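Local coordinates for O-methyltransferase (Saccharopolyspora spinosa, PDB 4CE0), which probably transfers a methyl group from S-adenosyl-L-methionine to the 4'-hydroxyl of the spinosyn rhamnose, with magnesium bound, during antibiotic biosynthesis, at residues 80-84 with 184-188; 114-118 with 132-136; 3-9 with 95-100. All coordinates share one frame; numbering follows the deposited sequence.

Contact 1. Residues 80-84 with 184-188. With MG (magnesium ion), chain C; SAH (S-adenosyl-L-homocysteine), chain B.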
ATOM      1  N   ALA A  80      20.751   8.211  -4.861  1.00 18.34           N
ATOM      2  CA  ALA A  80      21.291   8.197  -3.533  1.00 14.03           C
ATOM      3  C   ALA A  80      20.533   9.141  -2.641  1.00 17.76           C
ATOM      4  O   ALA A  80      20.229  10.259  -3.070  1.00 22.54           O
ATOM      5  CB  ALA A  80      22.791   8.584  -3.575  1.00 24.69           C
ATOM      6  N   GLU A  81      20.258   8.715  -1.404  1.00 16.08           N
ATOM      7  CA  GLU A  81      19.757   9.638  -0.379  1.00 23.21           C
ATOM      8  C   GLU A  81      20.673   9.666   0.835  1.00 24.53           C
ATOM      9  O   GLU A  81      20.990   8.632   1.439  1.00 16.99           O
ATOM     10  CB  GLU A  81      18.304   9.367   0.058  1.00 26.80           C
ATOM     11  CG  GLU A  81      17.739  10.513   0.995  1.00 23.82           C
ATOM     12  CD  GLU A  81      16.415  10.196   1.640  1.00 35.58           C
ATOM     13  OE1 GLU A  81      16.240   9.022   2.069  1.00 34.13           O
ATOM     14  OE2 GLU A  81      15.550  11.116   1.734  1.00 32.94           O
ATOM     15  N   THR A  82      21.099  10.879   1.173  1.00 18.35           N
ATOM     16  CA  THR A  82      21.922  11.116   2.337  1.00 20.22           C
ATOM     17  C   THR A  82      21.011  11.640   3.402  1.00 24.78           C
ATOM     18  O   THR A  82      20.655  12.839   3.426  1.00 20.81           O
ATOM     19  CB  THR A  82      23.141  12.061   2.067  1.00 23.75           C
ATOM     20  OG1 THR A  82      22.732  13.335   1.534  1.00 23.00           O
ATOM     21  CG2 THR A  82      24.082  11.413   1.098  1.00 23.09           C
ATOM     22  N   GLY A  83      20.645  10.723   4.283  1.00 20.11           N
ATOM     23  CA  GLY A  83      19.685  10.970   5.352  1.00 20.56           C
ATOM     24  C   GLY A  83      18.378  10.248   5.037  1.00 15.84           C
ATOM     25  O   GLY A  83      17.545  10.769   4.278  1.00 19.72           O
ATOM     26  N   VAL A  84      18.218   9.053   5.612  1.00 18.11           N
ATOM     27  CA  VAL A  84      17.143   8.127   5.238  1.00 21.76           C
ATOM     28  C   VAL A  84      16.133   7.816   6.343  1.00 26.00           C
ATOM     29  O   VAL A  84      15.010   7.414   6.041  1.00 17.48           O
ATOM     30  CB  VAL A  84      17.729   6.807   4.668  1.00 25.21           C
ATOM     31  CG1 VAL A  84      18.852   7.124   3.733  1.00 23.21           C
ATOM     32  CG2 VAL A  84      18.194   5.811   5.785  1.00 19.79           C
ATOM     33  N   LEU A 184      19.196  15.044  -0.644  1.00 16.79           N
ATOM     34  CA  LEU A 184      19.841  15.463   0.617  1.00 16.92           C
ATOM     35  C   LEU A 184      18.768  15.690   1.654  1.00 15.96           C
ATOM     36  O   LEU A 184      17.851  16.510   1.466  1.00 21.90           O
ATOM     37  CB  LEU A 184      20.647  16.727   0.446  1.00 18.18           C
ATOM     38  CG  LEU A 184      22.077  16.610  -0.058  1.00 31.61           C
ATOM     39  CD1 LEU A 184      22.137  16.009  -1.431  1.00 29.42           C
ATOM     40  CD2 LEU A 184      22.674  17.987  -0.060  1.00 43.21           C
ATOM     41  N   ASP A 185      18.846  14.929   2.725  1.00 22.13           N
ATOM     42  CA  ASP A 185      17.882  15.066   3.790  1.00 21.34           C
ATOM     43  C   ASP A 185      18.598  14.853   5.102  1.00 22.18           C
ATOM     44  O   ASP A 185      18.126  14.139   5.971  1.00 28.21           O
ATOM     45  CB  ASP A 185      16.718  14.082   3.601  1.00 19.55           C
ATOM     46  CG  ASP A 185      15.441  14.533   4.306  1.00 23.74           C
ATOM     47  OD1 ASP A 185      15.507  15.529   5.090  1.00 24.71           O
ATOM     48  OD2 ASP A 185      14.368  13.904   4.067  1.00 21.85           O
ATOM     49  N   GLY A 186      19.789  15.426   5.199  1.00 25.64           N
ATOM     50  CA  GLY A 186      20.425  15.680   6.482  1.00 35.88           C
ATOM     51  C   GLY A 186      20.153  17.148   6.740  1.00 49.36           C
ATOM     52  O   GLY A 186      20.337  17.989   5.860  1.00 57.98           O
ATOM     53  N   ASP A 187      19.675  17.473   7.927  1.00 46.44           N
ATOM     54  CA  ASP A 187      19.290  18.845   8.212  1.00 26.22           C
ATOM     55  C   ASP A 187      20.476  19.797   8.424  1.00 29.02           C
ATOM     56  O   ASP A 187      20.393  20.982   8.118  1.00 32.20           O
ATOM     57  CB  ASP A 187      18.412  18.848   9.451  1.00 34.18           C
ATOM     58  CG  ASP A 187      17.091  18.137   9.217  1.00 48.77           C
ATOM     59  OD1 ASP A 187      16.393  18.497   8.237  1.00 49.28           O
ATOM     60  OD2 ASP A 187      16.764  17.209   9.986  1.00 50.59           O
ATOM     61  N   LEU A 188      21.572  19.280   8.947  1.00 26.66           N
ATOM     62  CA  LEU A 188      22.657  20.134   9.400  1.00 31.64           C
ATOM     63  C   LEU A 188      23.425  20.722   8.231  1.00 35.89           C
ATOM     64  O   LEU A 188      23.437  20.170   7.131  1.00 34.24           O
ATOM     65  CB  LEU A 188      23.605  19.330  10.283  1.00 35.64           C
ATOM     66  CG  LEU A 188      22.920  18.456  11.343  1.00 39.14           C
ATOM     67  CD1 LEU A 188      23.952  17.772  12.240  1.00 35.61           C
ATOM     68  CD2 LEU A 188      22.007  19.301  12.177  1.00 46.30           C
TER
HETATM   69 MG    MG C1251      13.926  16.748   5.550  1.00 31.12          MG
HETATM   70  N   SAH B1250      12.026  10.482   6.423  1.00 23.49           N
HETATM   71  CA  SAH B1250      13.208  11.300   6.104  1.00 43.23           C
HETATM   72  CB  SAH B1250      14.422  11.097   6.977  1.00 37.00           C
HETATM   73  CG  SAH B1250      15.675  11.971   7.024  1.00 29.46           C
HETATM   74  SD  SAH B1250      15.901  12.315   8.795  1.00 25.34           S
HETATM   75  C   SAH B1250      13.470  10.753   4.759  1.00 38.46           C
HETATM   76  O   SAH B1250      14.576  10.995   4.305  1.00 22.90           O
HETATM   77  OXT SAH B1250      12.343  10.082   4.331  1.00 20.03           O
HETATM   78  C5' SAH B1250      17.678  12.737   8.873  1.00 20.21           C
HETATM   79  C4' SAH B1250      18.622  11.537   8.713  1.00 18.26           C
HETATM   80  O4' SAH B1250      19.931  11.970   8.409  1.00 22.87           O
HETATM   81  C3' SAH B1250      18.770  10.671   9.968  1.00 26.44           C
HETATM   82  O3' SAH B1250      18.411   9.351   9.616  1.00 30.09           O
HETATM   83  C2' SAH B1250      20.230  10.780  10.423  1.00 32.34           C
HETATM   84  O2' SAH B1250      20.845   9.623  11.029  1.00 24.94           O
HETATM   85  C1' SAH B1250      20.907  11.210   9.119  1.00 19.34           C
HETATM   86  N9  SAH B1250      22.131  12.038   9.238  1.00 19.93           N
HETATM   87  C8  SAH B1250      22.158  13.400   9.450  1.00 33.94           C
HETATM   88  N7  SAH B1250      23.439  13.793   9.432  1.00 33.74           N
HETATM   89  C5  SAH B1250      24.228  12.727   9.175  1.00 32.19           C
HETATM   90  C6  SAH B1250      25.609  12.557   9.051  1.00 32.84           C
HETATM   91  N6  SAH B1250      26.444  13.587   9.174  1.00 30.92           N
HETATM   92  N1  SAH B1250      26.125  11.308   8.804  1.00 28.74           N
HETATM   93  C2  SAH B1250      25.303  10.211   8.649  1.00 31.20           C
HETATM   94  N3  SAH B1250      23.948  10.388   8.805  1.00 26.00           N
HETATM   95  C4  SAH B1250      23.409  11.620   9.025  1.00 27.35           C
HETATM   96  O   HOH W   1      22.495  15.268   3.513  1.00 28.96           O
HETATM   97  O   HOH W   2      12.710  15.105   6.283  1.00 28.24           O
HETATM   98  O   HOH W   3      14.549  16.642   7.536  1.00 41.82           O
HETATM   99  O   HOH W   4      12.203  17.739   6.664  1.00 29.08           O
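This is the cofactor end of the Rossmann-like sheet, where neighbouring parallel strands 78-82 and 179-184 stop and both segments turn to S-adenosyl-L-homocysteine. The last sheet bond runs from D185 N to T82 O (2.9 Å, 162° at the hydrogen). Just beyond it, G83 has no side chain to keep the two backbones apart, and G83 CA makes a CA-H...O contact of 3.6 Å with D185 O. On the opposite side of the sheet from E81, T82 and L184 point the same way side by side, OG1 of T82 lying 3.7 Å from L184 CG. That hydroxyl hydrogen-bonds to S195 OG and to a water, which G186 N holds weakly.

D185 OD1 binds magnesium at 2.0 Å; D185 OD2 lies 2.9 Å from SAH O. With CG anti to the backbone N (chi1 -156°), the group reaches forward between metal and cofactor. E81, its chain extended, puts OE2 3.8 Å from D185 OD2; R183 NH1 forms salt bridges with both oxygens, probably easing their repulsion. D212 and D213 complete the protein's share of the magnesium shell. The glycine turn after the first strand is typical of class I methyltransferases.

Contact 2. Residues 114-118 with 132-136. With SAH (S-adenosyl-L-homocysteine), chain B.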
ATOM      1  N   GLN A 114      22.337   5.851  13.192  1.00 30.99           N
ATOM      2  CA  GLN A 114      22.395   6.167  14.625  1.00 45.75           C
ATOM      3  C   GLN A 114      21.809   7.550  14.886  1.00 39.20           C
ATOM      4  O   GLN A 114      21.925   8.073  15.986  1.00 39.23           O
ATOM      5  CB  GLN A 114      23.840   6.216  15.130  1.00 47.11           C
ATOM      6  CG  GLN A 114      24.716   5.071  14.706  1.00 50.19           C
ATOM      7  CD  GLN A 114      26.190   5.430  14.786  1.00 56.36           C
ATOM      8  OE1 GLN A 114      26.663   5.972  15.790  1.00 46.18           O
ATOM      9  NE2 GLN A 114      26.920   5.144  13.717  1.00 64.08           N
ATOM     10  N   GLY A 115      21.219   8.164  13.869  1.00 38.67           N
ATOM     11  CA  GLY A 115      20.674   9.501  14.025  1.00 38.75           C
ATOM     12  C   GLY A 115      21.723  10.565  13.784  1.00 31.54           C
ATOM     13  O   GLY A 115      22.760  10.303  13.155  1.00 31.19           O
ATOM     14  N   MET A 116      21.438  11.758  14.295  1.00 35.16           N
ATOM     15  CA  MET A 116      22.232  12.965  14.048  1.00 36.14           C
ATOM     16  C   MET A 116      23.523  12.964  14.873  1.00 28.55           C
ATOM     17  O   MET A 116      23.537  12.458  15.984  1.00 38.21           O
ATOM     18  CB  MET A 116      21.427  14.193  14.457  1.00 38.10           C
ATOM     19  CG  MET A 116      19.956  14.152  14.061  1.00 42.48           C
ATOM     20  SD  MET A 116      19.643  14.150  12.280  1.00 40.40           S
ATOM     21  CE  MET A 116      20.407  15.681  11.757  1.00 40.46           C
ATOM     22  N   PRO A 117      24.599  13.557  14.335  1.00 38.77           N
ATOM     23  CA  PRO A 117      25.832  13.747  15.120  1.00 37.24           C
ATOM     24  C   PRO A 117      25.715  14.895  16.144  1.00 41.98           C
ATOM     25  O   PRO A 117      24.719  15.626  16.115  1.00 40.41           O
ATOM     26  CB  PRO A 117      26.875  14.091  14.048  1.00 39.49           C
ATOM     27  CG  PRO A 117      26.082  14.748  12.943  1.00 42.68           C
ATOM     28  CD  PRO A 117      24.721  14.081  12.958  1.00 39.32           C
ATOM     29  N   GLU A 118      26.690  15.025  17.047  1.00 40.93           N
ATOM     30  CA  GLU A 118      26.788  16.196  17.936  1.00 47.86           C
ATOM     31  C   GLU A 118      27.419  17.401  17.239  1.00 48.24           C
ATOM     32  O   GLU A 118      28.558  17.319  16.781  1.00 52.34           O
ATOM     33  CB  GLU A 118      27.620  15.857  19.169  1.00 58.68           C
ATOM     34  CG  GLU A 118      26.863  15.117  20.266  1.00 65.73           C
ATOM     35  CD  GLU A 118      27.701  14.024  20.933  1.00 81.91           C
ATOM     36  OE1 GLU A 118      28.948  14.147  20.946  1.00 86.32           O
ATOM     37  OE2 GLU A 118      27.118  13.039  21.445  1.00 82.43           O
ATOM     38  N   LEU A 132      20.685  21.579  18.026  1.00 54.37           N
ATOM     39  CA  LEU A 132      20.643  20.574  19.085  1.00 60.39           C
ATOM     40  C   LEU A 132      19.906  19.262  18.725  1.00 64.58           C
ATOM     41  O   LEU A 132      19.246  18.656  19.557  1.00 65.24           O
ATOM     42  CB  LEU A 132      20.140  21.237  20.382  1.00 79.71           C
ATOM     43  CG  LEU A 132      18.701  21.418  20.952  1.00 84.82           C
ATOM     44  CD1 LEU A 132      17.437  21.301  20.099  1.00 69.11           C
ATOM     45  CD2 LEU A 132      18.637  20.338  22.057  1.00 84.64           C
ATOM     46  N   HIS A 133      20.105  18.790  17.498  1.00 61.72           N
ATOM     47  CA  HIS A 133      19.295  17.702  16.936  1.00 59.88           C
ATOM     48  C   HIS A 133      19.482  16.338  17.559  1.00 48.35           C
ATOM     49  O   HIS A 133      18.556  15.529  17.572  1.00 50.65           O
ATOM     50  CB  HIS A 133      19.566  17.604  15.446  1.00 64.70           C
ATOM     51  CG  HIS A 133      18.714  18.516  14.631  1.00 64.75           C
ATOM     52  ND1 HIS A 133      19.022  18.870  13.341  1.00 70.71           N
ATOM     53  CD2 HIS A 133      17.550  19.139  14.938  1.00 64.40           C
ATOM     54  CE1 HIS A 133      18.079  19.679  12.872  1.00 75.34           C
ATOM     55  NE2 HIS A 133      17.182  19.857  13.823  1.00 78.59           N
ATOM     56  N   GLU A 134      20.683  16.072  18.051  1.00 46.01           N
ATOM     57  CA  GLU A 134      20.967  14.775  18.649  1.00 58.91           C
ATOM     58  C   GLU A 134      20.085  14.476  19.875  1.00 61.10           C
ATOM     59  O   GLU A 134      19.904  13.316  20.241  1.00 54.50           O
ATOM     60  CB  GLU A 134      22.457  14.590  18.984  1.00 63.78           C
ATOM     61  CG  GLU A 134      23.315  15.836  19.067  1.00 64.26           C
ATOM     62  CD  GLU A 134      23.040  16.644  20.307  1.00 64.90           C
ATOM     63  OE1 GLU A 134      23.140  16.089  21.421  1.00 64.71           O
ATOM     64  OE2 GLU A 134      22.738  17.839  20.173  1.00 66.78           O
ATOM     65  N   TYR A 135      19.550  15.525  20.503  1.00 62.57           N
ATOM     66  CA  TYR A 135      18.555  15.399  21.582  1.00 65.67           C
ATOM     67  C   TYR A 135      17.485  14.407  21.214  1.00 58.27           C
ATOM     68  O   TYR A 135      17.065  13.584  22.026  1.00 57.13           O
ATOM     69  CB  TYR A 135      17.802  16.708  21.764  1.00 72.94           C
ATOM     70  CG  TYR A 135      17.995  17.478  23.037  1.00 87.05           C
ATOM     71  CD1 TYR A 135      19.225  17.525  23.673  1.00 94.81           C
ATOM     72  CD2 TYR A 135      16.945  18.252  23.559  1.00 92.15           C
ATOM     73  CE1 TYR A 135      19.399  18.303  24.825  1.00100.15           C
ATOM     74  CE2 TYR A 135      17.107  19.011  24.694  1.00100.35           C
ATOM     75  CZ  TYR A 135      18.339  19.034  25.325  1.00103.24           C
ATOM     76  OH  TYR A 135      18.477  19.815  26.455  1.00103.62           O
ATOM     77  N   ASN A 136      17.047  14.525  19.967  1.00 53.87           N
ATOM     78  CA  ASN A 136      15.867  13.837  19.484  1.00 54.59           C
ATOM     79  C   ASN A 136      16.252  12.542  18.779  1.00 46.12           C
ATOM     80  O   ASN A 136      15.477  12.001  17.986  1.00 30.92           O
ATOM     81  CB  ASN A 136      15.054  14.753  18.544  1.00 63.76           C
ATOM     82  CG  ASN A 136      14.389  15.950  19.275  1.00 60.57           C
ATOM     83  OD1 ASN A 136      13.329  15.807  19.897  1.00 59.90           O
ATOM     84  ND2 ASN A 136      14.989  17.133  19.156  1.00 59.44           N
TER
HETATM   85  N   SAH B1250      12.026  10.482   6.423  1.00 23.49           N
HETATM   86  CA  SAH B1250      13.208  11.300   6.104  1.00 43.23           C
HETATM   87  CB  SAH B1250      14.422  11.097   6.977  1.00 37.00           C
HETATM   88  CG  SAH B1250      15.675  11.971   7.024  1.00 29.46           C
HETATM   89  SD  SAH B1250      15.901  12.315   8.795  1.00 25.34           S
HETATM   90  C   SAH B1250      13.470  10.753   4.759  1.00 38.46           C
HETATM   91  O   SAH B1250      14.576  10.995   4.305  1.00 22.90           O
HETATM   92  OXT SAH B1250      12.343  10.082   4.331  1.00 20.03           O
HETATM   93  C5' SAH B1250      17.678  12.737   8.873  1.00 20.21           C
HETATM   94  C4' SAH B1250      18.622  11.537   8.713  1.00 18.26           C
HETATM   95  O4' SAH B1250      19.931  11.970   8.409  1.00 22.87           O
HETATM   96  C3' SAH B1250      18.770  10.671   9.968  1.00 26.44           C
HETATM   97  O3' SAH B1250      18.411   9.351   9.616  1.00 30.09           O
HETATM   98  C2' SAH B1250      20.230  10.780  10.423  1.00 32.34           C
HETATM   99  O2' SAH B1250      20.845   9.623  11.029  1.00 24.94           O
HETATM  100  C1' SAH B1250      20.907  11.210   9.119  1.00 19.34           C
HETATM  101  N9  SAH B1250      22.131  12.038   9.238  1.00 19.93           N
HETATM  102  C8  SAH B1250      22.158  13.400   9.450  1.00 33.94           C
HETATM  103  N7  SAH B1250      23.439  13.793   9.432  1.00 33.74           N
HETATM  104  C5  SAH B1250      24.228  12.727   9.175  1.00 32.19           C
HETATM  105  C6  SAH B1250      25.609  12.557   9.051  1.00 32.84           C
HETATM  106  N6  SAH B1250      26.444  13.587   9.174  1.00 30.92           N
HETATM  107  N1  SAH B1250      26.125  11.308   8.804  1.00 28.74           N
HETATM  108  C2  SAH B1250      25.303  10.211   8.649  1.00 31.20           C
HETATM  109  N3  SAH B1250      23.948  10.388   8.805  1.00 26.00           N
HETATM  110  C4  SAH B1250      23.409  11.620   9.025  1.00 27.35           C
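The carbonyl oxygen of G115 accepts a hydrogen bond from S112 OG, and the same G115 O stands 2.9 Å from the ribose SAH O2'. One residue on, M116 joins the two segments to the cofactor. Its CG sits 3.7 Å from H133 CB, and the two side chains run past each other at a slant. Because the methionine chain bends at both chi2 (-65°) and chi3 (-59°), it folds back and brings its methyl between two partners: M116 CE lies 3.8 Å from H133 ND1 and 3.7 Å from C8 of the S-adenosyl-L-homocysteine adenine. No hydrogen bond joins the two segments; they meet through van der Waals contact.

Segment 114-118 belongs to the long connection that follows strand 107-111, the second strand of the Rossmann-like order, and it forms one wall of the adenosine pocket. P117 turns away from H133 and E134 and brings its CD to 3.8 Å from SAH N7. Across from it, residues 133-135 form a short 3-10 turn, closed by the backbone bond from N136 N to H133 O. M116 N is held by D137 OD1, just past that turn.

Farther out the contact becomes solvent-facing. E134 CG presses against P117 O at 3.3 Å, and its chain crosses that of E118 at about a right angle, CG to CG 3.8 Å. Their carboxylate planes are 84° apart, with E118 OE2 and E134 OE1 kept 5.0 Å from each other.

Contact 3. Residues 3-9 with 95-100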
ATOM      1  N   SER A   3       4.974   5.234 -18.336  1.00 78.47           N
ATOM      2  CA  SER A   3       4.348   5.876 -17.155  1.00 72.50           C
ATOM      3  C   SER A   3       3.720   4.740 -16.337  1.00 71.36           C
ATOM      4  O   SER A   3       2.552   4.807 -15.911  1.00 63.34           O
ATOM      5  CB  SER A   3       3.285   6.929 -17.502  1.00 65.42           C
ATOM      6  OG  SER A   3       3.878   8.099 -18.037  1.00 68.57           O
ATOM      7  N   GLN A   4       4.516   3.698 -16.115  1.00 68.98           N
ATOM      8  CA  GLN A   4       3.963   2.397 -15.796  1.00 59.93           C
ATOM      9  C   GLN A   4       3.673   2.208 -14.311  1.00 48.25           C
ATOM     10  O   GLN A   4       4.302   2.849 -13.459  1.00 37.52           O
ATOM     11  CB  GLN A   4       4.887   1.292 -16.320  1.00 59.39           C
ATOM     12  CG  GLN A   4       4.312   0.511 -17.515  1.00 56.24           C
ATOM     13  CD  GLN A   4       3.011  -0.212 -17.182  1.00 52.00           C
ATOM     14  OE1 GLN A   4       2.028   0.403 -16.757  1.00 53.94           O
ATOM     15  NE2 GLN A   4       3.003  -1.524 -17.370  1.00 48.64           N
ATOM     16  N   ASN A   5       2.694   1.339 -14.031  1.00 30.16           N
ATOM     17  CA  ASN A   5       2.274   1.023 -12.674  1.00 26.56           C
ATOM     18  C   ASN A   5       1.891   2.221 -11.822  1.00 26.32           C
ATOM     19  O   ASN A   5       2.279   2.328 -10.658  1.00 20.47           O
ATOM     20  CB  ASN A   5       3.351   0.184 -11.991  1.00 21.05           C
ATOM     21  CG  ASN A   5       3.400  -1.239 -12.536  1.00 28.77           C
ATOM     22  OD1 ASN A   5       2.437  -1.984 -12.415  1.00 31.62           O
ATOM     23  ND2 ASN A   5       4.524  -1.619 -13.137  1.00 29.84           N
ATOM     24  N   ALA A   6       1.077   3.112 -12.376  1.00 28.47           N
ATOM     25  CA  ALA A   6       0.663   4.297 -11.628  1.00 19.73           C
ATOM     26  C   ALA A   6      -0.099   3.978 -10.343  1.00 18.03           C
ATOM     27  O   ALA A   6       0.108   4.645  -9.337  1.00 20.77           O
ATOM     28  CB  ALA A   6      -0.186   5.245 -12.517  1.00 26.80           C
ATOM     29  N   LEU A   7      -0.997   2.986 -10.381  1.00 19.33           N
ATOM     30  CA  LEU A   7      -1.790   2.598  -9.186  1.00 17.83           C
ATOM     31  C   LEU A   7      -0.901   2.157  -8.028  1.00 14.03           C
ATOM     32  O   LEU A   7      -1.071   2.583  -6.869  1.00 14.25           O
ATOM     33  CB  LEU A   7      -2.765   1.478  -9.542  1.00 20.65           C
ATOM     34  CG  LEU A   7      -3.982   1.890 -10.378  1.00 24.29           C
ATOM     35  CD1 LEU A   7      -4.790   0.678 -10.774  1.00 25.89           C
ATOM     36  CD2 LEU A   7      -4.818   2.863  -9.584  1.00 25.34           C
ATOM     37  N   TYR A   8       0.056   1.298  -8.362  1.00 18.48           N
ATOM     38  CA  TYR A   8       1.079   0.865  -7.414  1.00 18.08           C
ATOM     39  C   TYR A   8       1.744   2.035  -6.726  1.00 15.64           C
ATOM     40  O   TYR A   8       1.737   2.134  -5.495  1.00 15.51           O
ATOM     41  CB  TYR A   8       2.114   0.044  -8.160  1.00 21.16           C
ATOM     42  CG  TYR A   8       3.319  -0.385  -7.366  1.00 17.93           C
ATOM     43  CD1 TYR A   8       3.186  -1.095  -6.165  1.00 13.07           C
ATOM     44  CD2 TYR A   8       4.601  -0.091  -7.816  1.00 15.05           C
ATOM     45  CE1 TYR A   8       4.308  -1.514  -5.437  1.00 15.07           C
ATOM     46  CE2 TYR A   8       5.742  -0.521  -7.095  1.00  9.56           C
ATOM     47  CZ  TYR A   8       5.581  -1.221  -5.917  1.00 20.34           C
ATOM     48  OH  TYR A   8       6.707  -1.612  -5.230  1.00 18.71           O
ATOM     49  N   LEU A   9       2.312   2.945  -7.520  1.00 12.19           N
ATOM     50  CA  LEU A   9       3.064   4.061  -6.950  1.00 18.82           C
ATOM     51  C   LEU A   9       2.185   5.040  -6.150  1.00 18.53           C
ATOM     52  O   LEU A   9       2.600   5.563  -5.106  1.00 15.80           O
ATOM     53  CB  LEU A   9       3.819   4.798  -8.041  1.00 16.81           C
ATOM     54  CG  LEU A   9       4.861   3.952  -8.754  1.00 17.41           C
ATOM     55  CD1 LEU A   9       5.543   4.753  -9.868  1.00 22.43           C
ATOM     56  CD2 LEU A   9       5.899   3.483  -7.786  1.00 18.30           C
ATOM     57  N   ALA A  95      11.083   1.558  -5.512  1.00 17.13           N
ATOM     58  CA  ALA A  95       9.781   1.103  -6.035  1.00 10.45           C
ATOM     59  C   ALA A  95       9.521   1.701  -7.423  1.00 16.28           C
ATOM     60  O   ALA A  95       8.920   1.052  -8.278  1.00 14.75           O
ATOM     61  CB  ALA A  95       8.677   1.443  -5.082  1.00 10.02           C
ATOM     62  N   VAL A  96       9.982   2.924  -7.667  1.00 14.08           N
ATOM     63  CA  VAL A  96       9.807   3.485  -9.001  1.00 13.71           C
ATOM     64  C   VAL A  96      10.563   2.637 -10.052  1.00 15.15           C
ATOM     65  O   VAL A  96       9.991   2.269 -11.094  1.00 20.98           O
ATOM     66  CB  VAL A  96      10.226   4.940  -9.079  1.00 17.54           C
ATOM     67  CG1 VAL A  96       9.950   5.460 -10.472  1.00 17.84           C
ATOM     68  CG2 VAL A  96       9.471   5.777  -8.037  1.00 19.71           C
ATOM     69  N   LEU A  97      11.836   2.325  -9.775  1.00 24.17           N
ATOM     70  CA  LEU A  97      12.604   1.390 -10.615  1.00 22.35           C
ATOM     71  C   LEU A  97      11.853   0.083 -10.860  1.00 19.18           C
ATOM     72  O   LEU A  97      11.816  -0.426 -11.979  1.00 16.96           O
ATOM     73  CB  LEU A  97      13.960   1.051  -9.976  1.00 24.26           C
ATOM     74  CG  LEU A  97      14.930   2.206  -9.749  1.00 22.41           C
ATOM     75  CD1 LEU A  97      16.224   1.677  -9.143  1.00 25.72           C
ATOM     76  CD2 LEU A  97      15.179   2.951 -11.042  1.00 21.27           C
ATOM     77  N   GLN A  98      11.306  -0.493  -9.796  1.00 13.93           N
ATOM     78  CA  GLN A  98      10.465  -1.675  -9.928  1.00 17.96           C
ATOM     79  C   GLN A  98       9.278  -1.391 -10.837  1.00 19.33           C
ATOM     80  O   GLN A  98       8.927  -2.234 -11.650  1.00 18.48           O
ATOM     81  CB  GLN A  98       9.946  -2.109  -8.541  1.00 14.26           C
ATOM     82  CG  GLN A  98       9.141  -3.397  -8.548  1.00 24.16           C
ATOM     83  CD  GLN A  98       9.974  -4.588  -8.955  1.00 46.41           C
ATOM     84  OE1 GLN A  98       9.519  -5.451  -9.712  1.00 55.81           O
ATOM     85  NE2 GLN A  98      11.207  -4.642  -8.463  1.00 33.00           N
ATOM     86  N   ALA A  99       8.630  -0.235 -10.701  1.00 12.78           N
ATOM     87  CA  ALA A  99       7.418   0.028 -11.511  1.00 17.40           C
ATOM     88  C   ALA A  99       7.789   0.127 -12.979  1.00 25.92           C
ATOM     89  O   ALA A  99       6.986  -0.188 -13.856  1.00 18.77           O
ATOM     90  CB  ALA A  99       6.737   1.299 -11.082  1.00 24.04           C
ATOM     91  N   PHE A 100       9.015   0.572 -13.243  1.00 15.92           N
ATOM     92  CA  PHE A 100       9.435   0.790 -14.620  1.00 22.43           C
ATOM     93  C   PHE A 100      10.265  -0.353 -15.183  1.00 22.72           C
ATOM     94  O   PHE A 100      10.681  -0.303 -16.327  1.00 27.71           O
ATOM     95  CB  PHE A 100      10.191   2.102 -14.735  1.00 20.67           C
ATOM     96  CG  PHE A 100       9.287   3.291 -14.878  1.00 26.93           C
ATOM     97  CD1 PHE A 100       8.715   3.882 -13.760  1.00 27.63           C
ATOM     98  CD2 PHE A 100       9.010   3.824 -16.135  1.00 34.70           C
ATOM     99  CE1 PHE A 100       7.878   4.960 -13.888  1.00 37.67           C
ATOM    100  CE2 PHE A 100       8.185   4.906 -16.273  1.00 37.89           C
ATOM    101  CZ  PHE A 100       7.610   5.481 -15.143  1.00 45.42           C
TER
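Y8 and L9 both reach from the N-terminal helix 6-16 onto A95 and A99 of helix 88-100, in a helix-to-helix packing on the flank of the Rossmann-like domain; helix 88-100 is the crossover that leads from strand 78-82 to strand 107-111. Y8 comes in edge first. Its CG stands anti to the backbone N (chi1 175°), which carries the ring out to the other helix, with A95 O and A99 CB at its rim near the ring plane and OH 3.6 Å from A95 CB. L9 lies beside it with both methyls on A99 CB: L9 CD1 is 3.9 Å from A99 CB, while CD2 also touches A95 O and V96 CG2. The small alanines let the two larger side chains come this close. On the outer side, L7 of the second subunit packs on N5, Y8 and Q98, so the contact borders the dimer interface.

Before the helix, Q4 sets its backbone N obliquely by the F100 ring, 3.7 Å from CZ of F100. N5 places its CB 3.7 Å from A99 CB. ND2 of N5 donates to A99 O at 2.9 Å, in the carbonyl plane on a lone pair, and A99 O lies only 4° out of the N5 amide plane.

Along the chain the segments come as 3-9, 80-84, 95-100, 114-118, 132-136 and 184-188, so contact 2 falls within the span between the two halves of contact 1, while contacts 1 and 3 interleave. Contacts 1 and 2 have centres 13 Å apart and touch: L188 and D187 pack on H133, and L188 also meets P117 and M116. Both line the S-adenosyl-L-homocysteine pocket, the first at the strand ends, the second at the adenosine. Contact 3 lies on the flank of the domain, bordering the second subunit; strand 78-82, followed by helix 88-100, links it to contact 1. Its centre is 23 Å from that of contact 1 and 34 Å from that of contact 2.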